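Local atomic coordinates of peroxisomal fatty acid beta-oxidation multifunctional protein MFP2 (Arabidopsis thaliana, PDB entry 2WTB), a protein that catalyses the hydration of long-chain enoyl-CoAs and the NAD-dependent oxidation of 3-hydroxyacyl-CoAs of various chain lengths in peroxisomal fatty acid beta-oxidation during seed germination. Residues S441-H449 with E461-V472; F673-Y684 with L704-S715. One frame throughout, in Å; residues are numbered along the deposited sequence.

Contact 1 (441-449 with 461-472) and contact 2 (673-684 with 704-715) lie in separate parts of the chain, with centres about 33 Å and nearest atoms about 16 Å apart, and share no element. The first is mostly buried and joins two neighbouring strands inside the NAD-binding domain; backbone N-H and C=O groups pair there, and a threonine hydroxyl and the N-cap serine, mainly through its backbone N, take over where the strands part. The second is partly exposed and belongs to the helical C-terminal region, where the hydrogen bonds between the segments all involve a side chain: an aspartate and a serine grip the chain that follows a helix, while a tyrosine packs against the helix itself.

Contact 1: residues S441-H449 with E461-V472; sequences SQDRIVGAH and EIVRTNHTSAQV
Gly447 and Val463 exchange two backbone hydrogen bonds, Gly447 N to Val463 O at 2.8 Å and Val463 N to Gly447 O at 2.6 Å; His449 and Glu461 form the next hydrogen-bonded pair, with Ala448 and Ile462 as the non-hydrogen-bonded pair between them. Beyond this ladder, Thr468 and Ser469 take up the carbonyls of Ile445 and Asp443. Thr468 OG1 donates to Ile445 O at 3.0 Å while accepting from Thr465 N, so one hydroxyl bridges both segments. Ser469 N gives Asp443 O a nearly straight bond (3.2 Å, 167° at the hydrogen), and Ser469 OG adds a weak one; as N-cap of helix 470-482, the same hydroxyl weakly accepts from Val472 N. After the hairpin of strands 445-450 and 459-464, a short turn leads into that helix; strand 459-464 adds an antiparallel strand beside the parallel strands of the NAD-binding Rossmann sheet. The His449 ring and the Glu461 carboxylate run side by side, their planes 47° apart; Glu461 OE2 is held by the backbone N of Ala497 and Val498, and His449 NE2 bonds Ser428 OG. Glycine suits position 447 because a CB there would collide with Val463 CB. Val446 spreads its two branches: CG2, anti to the backbone N, lies 3.3 Å from Val463 O and also touches Thr468 CG2 and Ile462 CG2, while CG1 meets Val472 CG1. Farther out, Gln442 CB packs against His467 CB at 3.7 Å.

Contact 2: residues F673-Y684 with L704-S715; sequences FWADSIGSKYIY and LAERGSKGVLLS
The Tyr684 ring has Ala705 O over the centre of one face, 4.1 Å above the plane. Ala705 CB lies 3.4 Å from Tyr684 CE1, and Ser709 OG approaches Tyr684 CE2 obliquely. With CG anti to the backbone N (chi1 172°), the ring is laid against helix 702-710 and sits as a knob in the hole formed by Leu704, Ala705, Gly708 and Ser709. Ala705, Gly708 and Ser709 are small enough to let the tyrosine close in; a CB on Gly708 would clash with Tyr684 CB. A second flat group, the Asp676 carboxylate, faces the chain beyond that helix. Asp676 OD2 takes Leu714 N on its syn lone pair at 2.8 Å, almost straight at 178°; Asp676 OD1 receives Ser715 N at 2.9 Å on its syn side and Ser715 OG from above the plane. Three bonds thus fix the carboxylate's rotation. An asparagine in its place would probably leave one of the two backbone N-H groups without an acceptor, since its amide nitrogen cannot replace a carboxylate oxygen. Helix 702-710 closes in a Schellman motif, where positive phi favours Gly711, and the chain turns back across the start of helix 680-694. There Ser680 OG donates to Val712 O at 2.8 Å, and Ser680 CB packs on Leu714 CG. Leu704 CD2 touches Tyr684 CB at 3.8 Å, and Leu704 CD1 approaches CG2 of Ile683, a residue also touching Phe633 of helix 624-644.

Contact 1: residues S441-H449 with E461-V472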
loop_
_atom_site.group_PDB
_atom_site.type_symbol
_atom_site.label_atom_id
_atom_site.label_comp_id
_atom_site.label_asym_id
_atom_site.label_seq_id
_atom_site.Cartn_x
_atom_site.Cartn_y
_atom_site.Cartn_z
ATOM N N SER A 441 31.227 -5.799 -16.320
ATOM C CA SER A 441 29.794 -5.766 -16.577
ATOM C C SER A 441 29.088 -4.771 -15.665
ATOM O O SER A 441 27.973 -5.022 -15.208
ATOM C CB SER A 441 29.198 -7.161 -16.381
ATOM O OG SER A 441 29.949 -8.137 -17.080
ATOM N N GLN A 442 29.737 -3.638 -15.410
ATOM C CA GLN A 442 29.198 -2.639 -14.491
ATOM C C GLN A 442 27.824 -2.130 -14.919
ATOM O O GLN A 442 27.043 -1.661 -14.094
ATOM C CB GLN A 442 30.168 -1.465 -14.333
ATOM C CG GLN A 442 31.447 -1.808 -13.586
ATOM C CD GLN A 442 32.378 -2.699 -14.386
ATOM O OE1 GLN A 442 32.395 -2.658 -15.618
ATOM N NE2 GLN A 442 33.165 -3.507 -13.687
ATOM N N ASP A 443 27.527 -2.225 -16.210
ATOM C CA ASP A 443 26.245 -1.759 -16.718
ATOM C C ASP A 443 25.129 -2.753 -16.406
ATOM O O ASP A 443 23.948 -2.402 -16.434
ATOM C CB ASP A 443 26.322 -1.522 -18.223
ATOM C CG ASP A 443 26.532 -2.802 -19.002
ATOM O OD1 ASP A 443 27.454 -3.570 -18.648
ATOM O OD2 ASP A 443 25.775 -3.039 -19.967
ATOM N N ARG A 444 25.510 -3.991 -16.108
ATOM C CA ARG A 444 24.544 -5.056 -15.860
ATOM C C ARG A 444 24.321 -5.302 -14.372
ATOM O O ARG A 444 23.420 -6.049 -13.990
ATOM C CB ARG A 444 25.008 -6.359 -16.515
ATOM C CG ARG A 444 24.818 -6.423 -18.017
ATOM C CD ARG A 444 24.999 -7.846 -18.516
ATOM N NE ARG A 444 26.402 -8.247 -18.562
ATOM C CZ ARG A 444 26.821 -9.506 -18.500
ATOM N NH1 ARG A 444 25.945 -10.493 -18.370
ATOM N NH2 ARG A 444 28.117 -9.780 -18.557
ATOM N N ILE A 445 25.150 -4.686 -13.537
ATOM C CA ILE A 445 25.079 -4.909 -12.095
ATOM C C ILE A 445 24.158 -3.904 -11.409
ATOM O O ILE A 445 24.366 -2.693 -11.492
ATOM C CB ILE A 445 26.476 -4.874 -11.447
ATOM C CG1 ILE A 445 27.270 -6.117 -11.852
ATOM C CG2 ILE A 445 26.361 -4.795 -9.935
ATOM C CD1 ILE A 445 28.737 -6.043 -11.510
ATOM N N VAL A 446 23.136 -4.425 -10.735
ATOM C CA VAL A 446 22.138 -3.593 -10.073
ATOM C C VAL A 446 21.779 -4.177 -8.708
ATOM O O VAL A 446 22.076 -5.338 -8.425
ATOM C CB VAL A 446 20.864 -3.462 -10.936
ATOM C CG1 VAL A 446 20.152 -4.802 -11.040
ATOM C CG2 VAL A 446 19.934 -2.391 -10.375
ATOM N N GLY A 447 21.148 -3.368 -7.863
ATOM C CA GLY A 447 20.762 -3.808 -6.536
ATOM C C GLY A 447 19.283 -4.121 -6.416
ATOM O O GLY A 447 18.435 -3.241 -6.560
ATOM N N ALA A 448 18.971 -5.388 -6.156
ATOM C CA ALA A 448 17.598 -5.804 -5.904
ATOM C C ALA A 448 17.429 -6.091 -4.415
ATOM O O ALA A 448 17.589 -7.225 -3.964
ATOM C CB ALA A 448 17.251 -7.029 -6.736
ATOM N N HIS A 449 17.116 -5.048 -3.654
ATOM C CA HIS A 449 17.100 -5.145 -2.202
ATOM C C HIS A 449 15.717 -5.484 -1.663
ATOM O O HIS A 449 14.773 -4.712 -1.820
ATOM C CB HIS A 449 17.607 -3.843 -1.578
ATOM C CG HIS A 449 17.878 -3.945 -0.111
ATOM N ND1 HIS A 449 17.132 -3.273 0.832
ATOM C CD2 HIS A 449 18.809 -4.648 0.576
ATOM C CE1 HIS A 449 17.596 -3.551 2.037
ATOM N NE2 HIS A 449 18.613 -4.385 1.910
ATOM N N GLU A 461 13.695 -2.294 -2.996
ATOM C CA GLU A 461 14.643 -1.237 -3.314
ATOM C C GLU A 461 15.488 -1.613 -4.522
ATOM O O GLU A 461 16.311 -2.524 -4.452
ATOM C CB GLU A 461 15.555 -0.945 -2.121
ATOM C CG GLU A 461 15.055 0.148 -1.197
ATOM C CD GLU A 461 16.079 0.518 -0.133
ATOM O OE1 GLU A 461 16.912 -0.345 0.222
ATOM O OE2 GLU A 461 16.052 1.672 0.346
ATOM N N ILE A 462 15.270 -0.918 -5.633
ATOM C CA ILE A 462 16.124 -1.069 -6.805
ATOM C C ILE A 462 17.287 -0.100 -6.678
ATOM O O ILE A 462 17.122 1.107 -6.852
ATOM C CB ILE A 462 15.358 -0.788 -8.111
ATOM C CG1 ILE A 462 14.270 -1.838 -8.327
ATOM C CG2 ILE A 462 16.305 -0.773 -9.294
ATOM C CD1 ILE A 462 13.447 -1.603 -9.565
ATOM N N VAL A 463 18.460 -0.632 -6.354
ATOM C CA VAL A 463 19.641 0.195 -6.138
ATOM C C VAL A 463 20.459 0.347 -7.418
ATOM O O VAL A 463 21.080 -0.606 -7.887
ATOM C CB VAL A 463 20.541 -0.386 -5.030
ATOM C CG1 VAL A 463 21.727 0.527 -4.781
ATOM C CG2 VAL A 463 19.743 -0.587 -3.750
ATOM N N ARG A 464 20.454 1.554 -7.973
ATOM C CA ARG A 464 21.200 1.843 -9.192
ATOM C C ARG A 464 22.578 2.384 -8.836
ATOM O O ARG A 464 22.771 2.950 -7.765
ATOM C CB ARG A 464 20.457 2.883 -10.034
ATOM C CG ARG A 464 20.811 4.311 -9.654
ATOM C CD ARG A 464 19.602 5.230 -9.643
ATOM N NE ARG A 464 19.327 5.809 -10.950
ATOM C CZ ARG A 464 18.769 7.001 -11.125
ATOM N NH1 ARG A 464 18.442 7.737 -10.074
ATOM N NH2 ARG A 464 18.548 7.463 -12.350
ATOM N N THR A 465 23.536 2.212 -9.738
ATOM C CA THR A 465 24.845 2.823 -9.568
ATOM C C THR A 465 25.004 3.908 -10.617
ATOM O O THR A 465 24.052 4.231 -11.326
ATOM C CB THR A 465 25.982 1.805 -9.726
ATOM O OG1 THR A 465 25.632 0.585 -9.065
ATOM C CG2 THR A 465 27.258 2.347 -9.115
ATOM N N ASN A 466 26.204 4.473 -10.709
ATOM C CA ASN A 466 26.528 5.415 -11.770
ATOM C C ASN A 466 26.620 4.684 -13.101
ATOM O O ASN A 466 26.565 5.297 -14.165
ATOM C CB ASN A 466 27.859 6.108 -11.484
ATOM C CG ASN A 466 27.921 6.705 -10.096
ATOM O OD1 ASN A 466 28.903 6.523 -9.373
ATOM N ND2 ASN A 466 26.869 7.421 -9.712
ATOM N N HIS A 467 26.759 3.364 -13.029
ATOM C CA HIS A 467 26.987 2.550 -14.216
ATOM C C HIS A 467 25.755 1.753 -14.642
ATOM O O HIS A 467 25.601 1.422 -15.817
ATOM C CB HIS A 467 28.175 1.613 -13.988
ATOM C CG HIS A 467 29.404 2.313 -13.502
ATOM N ND1 HIS A 467 30.286 2.948 -14.352
ATOM C CD2 HIS A 467 29.897 2.486 -12.253
ATOM C CE1 HIS A 467 31.267 3.480 -13.647
ATOM N NE2 HIS A 467 31.057 3.212 -12.371
ATOM N N THR A 468 24.884 1.441 -13.690
ATOM C CA THR A 468 23.672 0.694 -14.004
ATOM C C THR A 468 22.977 1.316 -15.205
ATOM O O THR A 468 22.657 2.504 -15.202
ATOM C CB THR A 468 22.692 0.666 -12.818
ATOM O OG1 THR A 468 23.331 0.077 -11.679
ATOM C CG2 THR A 468 21.455 -0.141 -13.177
ATOM N N SER A 469 22.752 0.508 -16.235
ATOM C CA SER A 469 22.103 0.990 -17.446
ATOM C C SER A 469 20.604 1.178 -17.237
ATOM O O SER A 469 19.958 0.389 -16.547
ATOM C CB SER A 469 22.351 0.029 -18.607
ATOM O OG SER A 469 21.608 -1.164 -18.440
ATOM N N ALA A 470 20.057 2.228 -17.841
ATOM C CA ALA A 470 18.637 2.523 -17.721
ATOM C C ALA A 470 17.778 1.315 -18.075
ATOM O O ALA A 470 16.769 1.049 -17.420
ATOM C CB ALA A 470 18.267 3.708 -18.596
ATOM N N GLN A 471 18.182 0.586 -19.109
ATOM C CA GLN A 471 17.402 -0.551 -19.589
ATOM C C GLN A 471 17.291 -1.660 -18.546
ATOM O O GLN A 471 16.277 -2.352 -18.477
ATOM C CB GLN A 471 17.989 -1.104 -20.890
ATOM C CG GLN A 471 17.328 -2.386 -21.377
ATOM C CD GLN A 471 15.907 -2.170 -21.853
ATOM O OE1 GLN A 471 15.641 -1.307 -22.693
ATOM N NE2 GLN A 471 14.983 -2.963 -21.326
ATOM N N VAL A 472 18.335 -1.830 -17.741
ATOM C CA VAL A 472 18.305 -2.821 -16.670
ATOM C C VAL A 472 17.346 -2.382 -15.562
ATOM O O VAL A 472 16.610 -3.196 -15.001
ATOM C CB VAL A 472 19.709 -3.079 -16.085
ATOM C CG1 VAL A 472 19.621 -3.956 -14.842
ATOM C CG2 VAL A 472 20.601 -3.730 -17.125
#

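Contact 2: residues F673-Y684 with L704-S715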
loop_
_atom_site.group_PDB
_atom_site.type_symbol
_atom_site.label_atom_id
_atom_site.label_comp_id
_atom_site.label_asym_id
_atom_site.label_seq_id
_atom_site.Cartn_x
_atom_site.Cartn_y
_atom_site.Cartn_z
ATOM N N PHE A 673 6.194 13.961 4.069
ATOM C CA PHE A 673 4.895 14.627 4.092
ATOM C C PHE A 673 4.551 15.082 5.509
ATOM O O PHE A 673 3.953 16.140 5.706
ATOM C CB PHE A 673 3.805 13.699 3.555
ATOM C CG PHE A 673 2.437 14.320 3.526
ATOM C CD1 PHE A 673 1.940 14.879 2.362
ATOM C CD2 PHE A 673 1.643 14.341 4.663
ATOM C CE1 PHE A 673 0.678 15.447 2.331
ATOM C CE2 PHE A 673 0.382 14.911 4.638
ATOM C CZ PHE A 673 -0.101 15.462 3.471
ATOM N N TRP A 674 4.937 14.272 6.492
ATOM C CA TRP A 674 4.681 14.573 7.895
ATOM C C TRP A 674 5.569 15.718 8.364
ATOM O O TRP A 674 5.119 16.607 9.085
ATOM C CB TRP A 674 4.914 13.326 8.754
ATOM C CG TRP A 674 4.779 13.554 10.230
ATOM C CD1 TRP A 674 3.624 13.770 10.924
ATOM C CD2 TRP A 674 5.836 13.569 11.200
ATOM N NE1 TRP A 674 3.897 13.929 12.260
ATOM C CE2 TRP A 674 5.247 13.809 12.457
ATOM C CE3 TRP A 674 7.224 13.409 11.126
ATOM C CZ2 TRP A 674 5.995 13.891 13.631
ATOM C CZ3 TRP A 674 7.966 13.491 12.294
ATOM C CH2 TRP A 674 7.349 13.730 13.530
ATOM N N ALA A 675 6.829 15.693 7.942
ATOM C CA ALA A 675 7.780 16.744 8.289
ATOM C C ALA A 675 7.268 18.121 7.877
ATOM O O ALA A 675 7.330 19.071 8.656
ATOM C CB ALA A 675 9.142 16.468 7.656
ATOM N N ASP A 676 6.767 18.226 6.650
ATOM C CA ASP A 676 6.197 19.482 6.173
ATOM C C ASP A 676 4.852 19.761 6.833
ATOM O O ASP A 676 4.380 20.898 6.851
ATOM C CB ASP A 676 6.050 19.467 4.653
ATOM C CG ASP A 676 7.326 19.875 3.943
ATOM O OD1 ASP A 676 7.503 19.493 2.766
ATOM O OD2 ASP A 676 8.151 20.577 4.565
ATOM N N SER A 677 4.241 18.715 7.377
ATOM C CA SER A 677 2.974 18.847 8.080
ATOM C C SER A 677 3.178 19.600 9.391
ATOM O O SER A 677 2.249 20.207 9.926
ATOM C CB SER A 677 2.370 17.470 8.350
ATOM O OG SER A 677 1.162 17.579 9.081
ATOM N N ILE A 678 4.406 19.555 9.897
ATOM C CA ILE A 678 4.758 20.221 11.144
ATOM C C ILE A 678 5.421 21.566 10.874
ATOM O O ILE A 678 5.237 22.523 11.627
ATOM C CB ILE A 678 5.702 19.349 11.992
ATOM C CG1 ILE A 678 4.984 18.074 12.436
ATOM C CG2 ILE A 678 6.207 20.122 13.201
ATOM C CD1 ILE A 678 5.846 17.156 13.262
ATOM N N GLY A 679 6.189 21.634 9.792
ATOM C CA GLY A 679 6.873 22.857 9.418
ATOM C C GLY A 679 8.375 22.745 9.578
ATOM O O GLY A 679 8.868 22.362 10.639
ATOM N N SER A 680 9.105 23.078 8.519
ATOM C CA SER A 680 10.559 22.984 8.533
ATOM C C SER A 680 11.176 23.908 9.580
ATOM O O SER A 680 12.126 23.533 10.265
ATOM C CB SER A 680 11.131 23.309 7.152
ATOM O OG SER A 680 10.811 24.635 6.768
ATOM N N LYS A 681 10.632 25.115 9.697
ATOM C CA LYS A 681 11.150 26.096 10.643
ATOM C C LYS A 681 11.110 25.561 12.074
ATOM O O LYS A 681 12.050 25.753 12.844
ATOM C CB LYS A 681 10.377 27.412 10.535
ATOM C CG LYS A 681 11.096 28.605 11.147
ATOM C CD LYS A 681 10.530 29.915 10.626
ATOM C CE LYS A 681 11.421 31.086 11.004
ATOM N NZ LYS A 681 10.978 32.352 10.358
ATOM N N TYR A 682 10.018 24.885 12.421
ATOM C CA TYR A 682 9.892 24.249 13.726
ATOM C C TYR A 682 10.926 23.137 13.890
ATOM O O TYR A 682 11.761 23.182 14.792
ATOM C CB TYR A 682 8.484 23.682 13.906
ATOM C CG TYR A 682 8.264 22.990 15.233
ATOM C CD1 TYR A 682 7.689 23.664 16.303
ATOM C CD2 TYR A 682 8.627 21.662 15.414
ATOM C CE1 TYR A 682 7.483 23.034 17.517
ATOM C CE2 TYR A 682 8.427 21.025 16.625
ATOM C CZ TYR A 682 7.854 21.716 17.672
ATOM O OH TYR A 682 7.655 21.084 18.878
ATOM N N ILE A 683 10.860 22.141 13.011
ATOM C CA ILE A 683 11.793 21.016 13.039
ATOM C C ILE A 683 13.243 21.492 13.109
ATOM O O ILE A 683 14.057 20.924 13.834
ATOM C CB ILE A 683 11.611 20.100 11.808
ATOM C CG1 ILE A 683 10.196 19.522 11.780
ATOM C CG2 ILE A 683 12.641 18.980 11.812
ATOM C CD1 ILE A 683 9.959 18.535 10.657
ATOM N N TYR A 684 13.555 22.538 12.351
ATOM C CA TYR A 684 14.890 23.124 12.358
ATOM C C TYR A 684 15.218 23.713 13.726
ATOM O O TYR A 684 16.190 23.314 14.366
ATOM C CB TYR A 684 15.000 24.200 11.276
ATOM C CG TYR A 684 16.279 25.010 11.317
ATOM C CD1 TYR A 684 17.513 24.411 11.100
ATOM C CD2 TYR A 684 16.249 26.378 11.554
ATOM C CE1 TYR A 684 18.682 25.149 11.132
ATOM C CE2 TYR A 684 17.413 27.124 11.585
ATOM C CZ TYR A 684 18.626 26.505 11.373
ATOM O OH TYR A 684 19.788 27.245 11.403
ATOM N N LEU A 704 18.317 20.880 5.366
ATOM C CA LEU A 704 17.231 21.185 6.292
ATOM C C LEU A 704 17.370 22.595 6.857
ATOM O O LEU A 704 16.394 23.340 6.939
ATOM C CB LEU A 704 17.194 20.166 7.434
ATOM C CG LEU A 704 15.879 20.010 8.206
ATOM C CD1 LEU A 704 15.957 18.819 9.149
ATOM C CD2 LEU A 704 15.512 21.273 8.970
ATOM N N ALA A 705 18.588 22.952 7.246
ATOM C CA ALA A 705 18.849 24.255 7.844
ATOM C C ALA A 705 18.491 25.397 6.897
ATOM O O ALA A 705 17.759 26.315 7.266
ATOM C CB ALA A 705 20.305 24.357 8.277
ATOM N N GLU A 706 19.009 25.330 5.674
ATOM C CA GLU A 706 18.803 26.393 4.698
ATOM C C GLU A 706 17.322 26.564 4.369
ATOM O O GLU A 706 16.849 27.682 4.164
ATOM C CB GLU A 706 19.603 26.107 3.425
ATOM C CG GLU A 706 20.311 27.323 2.841
ATOM C CD GLU A 706 19.354 28.376 2.315
ATOM O OE1 GLU A 706 18.261 28.006 1.839
ATOM O OE2 GLU A 706 19.702 29.576 2.372
ATOM N N ARG A 707 16.592 25.454 4.327
ATOM C CA ARG A 707 15.166 25.492 4.019
ATOM C C ARG A 707 14.320 25.856 5.234
ATOM O O ARG A 707 13.298 26.529 5.108
ATOM C CB ARG A 707 14.696 24.157 3.441
ATOM C CG ARG A 707 15.103 23.933 1.999
ATOM C CD ARG A 707 14.283 22.825 1.360
ATOM N NE ARG A 707 14.541 22.715 -0.073
ATOM C CZ ARG A 707 13.857 21.928 -0.894
ATOM N NH1 ARG A 707 12.871 21.179 -0.425
ATOM N NH2 ARG A 707 14.158 21.889 -2.185
ATOM N N GLY A 708 14.749 25.403 6.407
ATOM C CA GLY A 708 14.016 25.648 7.635
ATOM C C GLY A 708 13.944 27.119 7.995
ATOM O O GLY A 708 12.902 27.615 8.423
ATOM N N SER A 709 15.059 27.820 7.819
ATOM C CA SER A 709 15.129 29.240 8.135
ATOM C C SER A 709 14.155 30.049 7.285
ATOM O O SER A 709 13.494 30.961 7.780
ATOM C CB SER A 709 16.552 29.757 7.935
ATOM O OG SER A 709 17.470 29.019 8.722
ATOM N N LYS A 710 14.071 29.708 6.003
ATOM C CA LYS A 710 13.186 30.410 5.081
ATOM C C LYS A 710 11.741 29.945 5.238
ATOM O O LYS A 710 10.828 30.517 4.642
ATOM C CB LYS A 710 13.652 30.208 3.638
ATOM C CG LYS A 710 15.094 30.615 3.388
ATOM N N GLY A 711 11.542 28.904 6.041
ATOM C CA GLY A 711 10.214 28.374 6.297
ATOM C C GLY A 711 9.577 27.736 5.078
ATOM O O GLY A 711 8.355 27.610 5.001
ATOM N N VAL A 712 10.410 27.329 4.124
ATOM C CA VAL A 712 9.928 26.713 2.892
ATOM C C VAL A 712 9.706 25.211 3.065
ATOM O O VAL A 712 10.151 24.619 4.048
ATOM C CB VAL A 712 10.904 26.954 1.725
ATOM C CG1 VAL A 712 10.988 28.438 1.400
ATOM C CG2 VAL A 712 12.279 26.402 2.064
ATOM N N LEU A 713 9.019 24.598 2.105
ATOM C CA LEU A 713 8.711 23.172 2.177
ATOM C C LEU A 713 9.936 22.310 1.884
ATOM O O LEU A 713 10.738 22.631 1.007
ATOM C CB LEU A 713 7.572 22.810 1.220
ATOM C CG LEU A 713 6.275 23.607 1.366
ATOM C CD1 LEU A 713 6.365 24.923 0.605
ATOM C CD2 LEU A 713 5.091 22.789 0.882
ATOM N N LEU A 714 10.071 21.214 2.623
ATOM C CA LEU A 714 11.214 20.321 2.476
ATOM C C LEU A 714 11.026 19.346 1.317
ATOM O O LEU A 714 11.998 18.891 0.714
ATOM C CB LEU A 714 11.457 19.541 3.771
ATOM C CG LEU A 714 11.796 20.353 5.022
ATOM C CD1 LEU A 714 11.959 19.437 6.225
ATOM C CD2 LEU A 714 13.049 21.182 4.801
ATOM N N SER A 715 9.774 19.025 1.017
ATOM C CA SER A 715 9.465 18.051 -0.023
ATOM C C SER A 715 9.602 18.659 -1.414
ATOM O O SER A 715 9.560 17.949 -2.417
ATOM C CB SER A 715 8.057 17.483 0.175
ATOM O OG SER A 715 7.982 16.713 1.362
#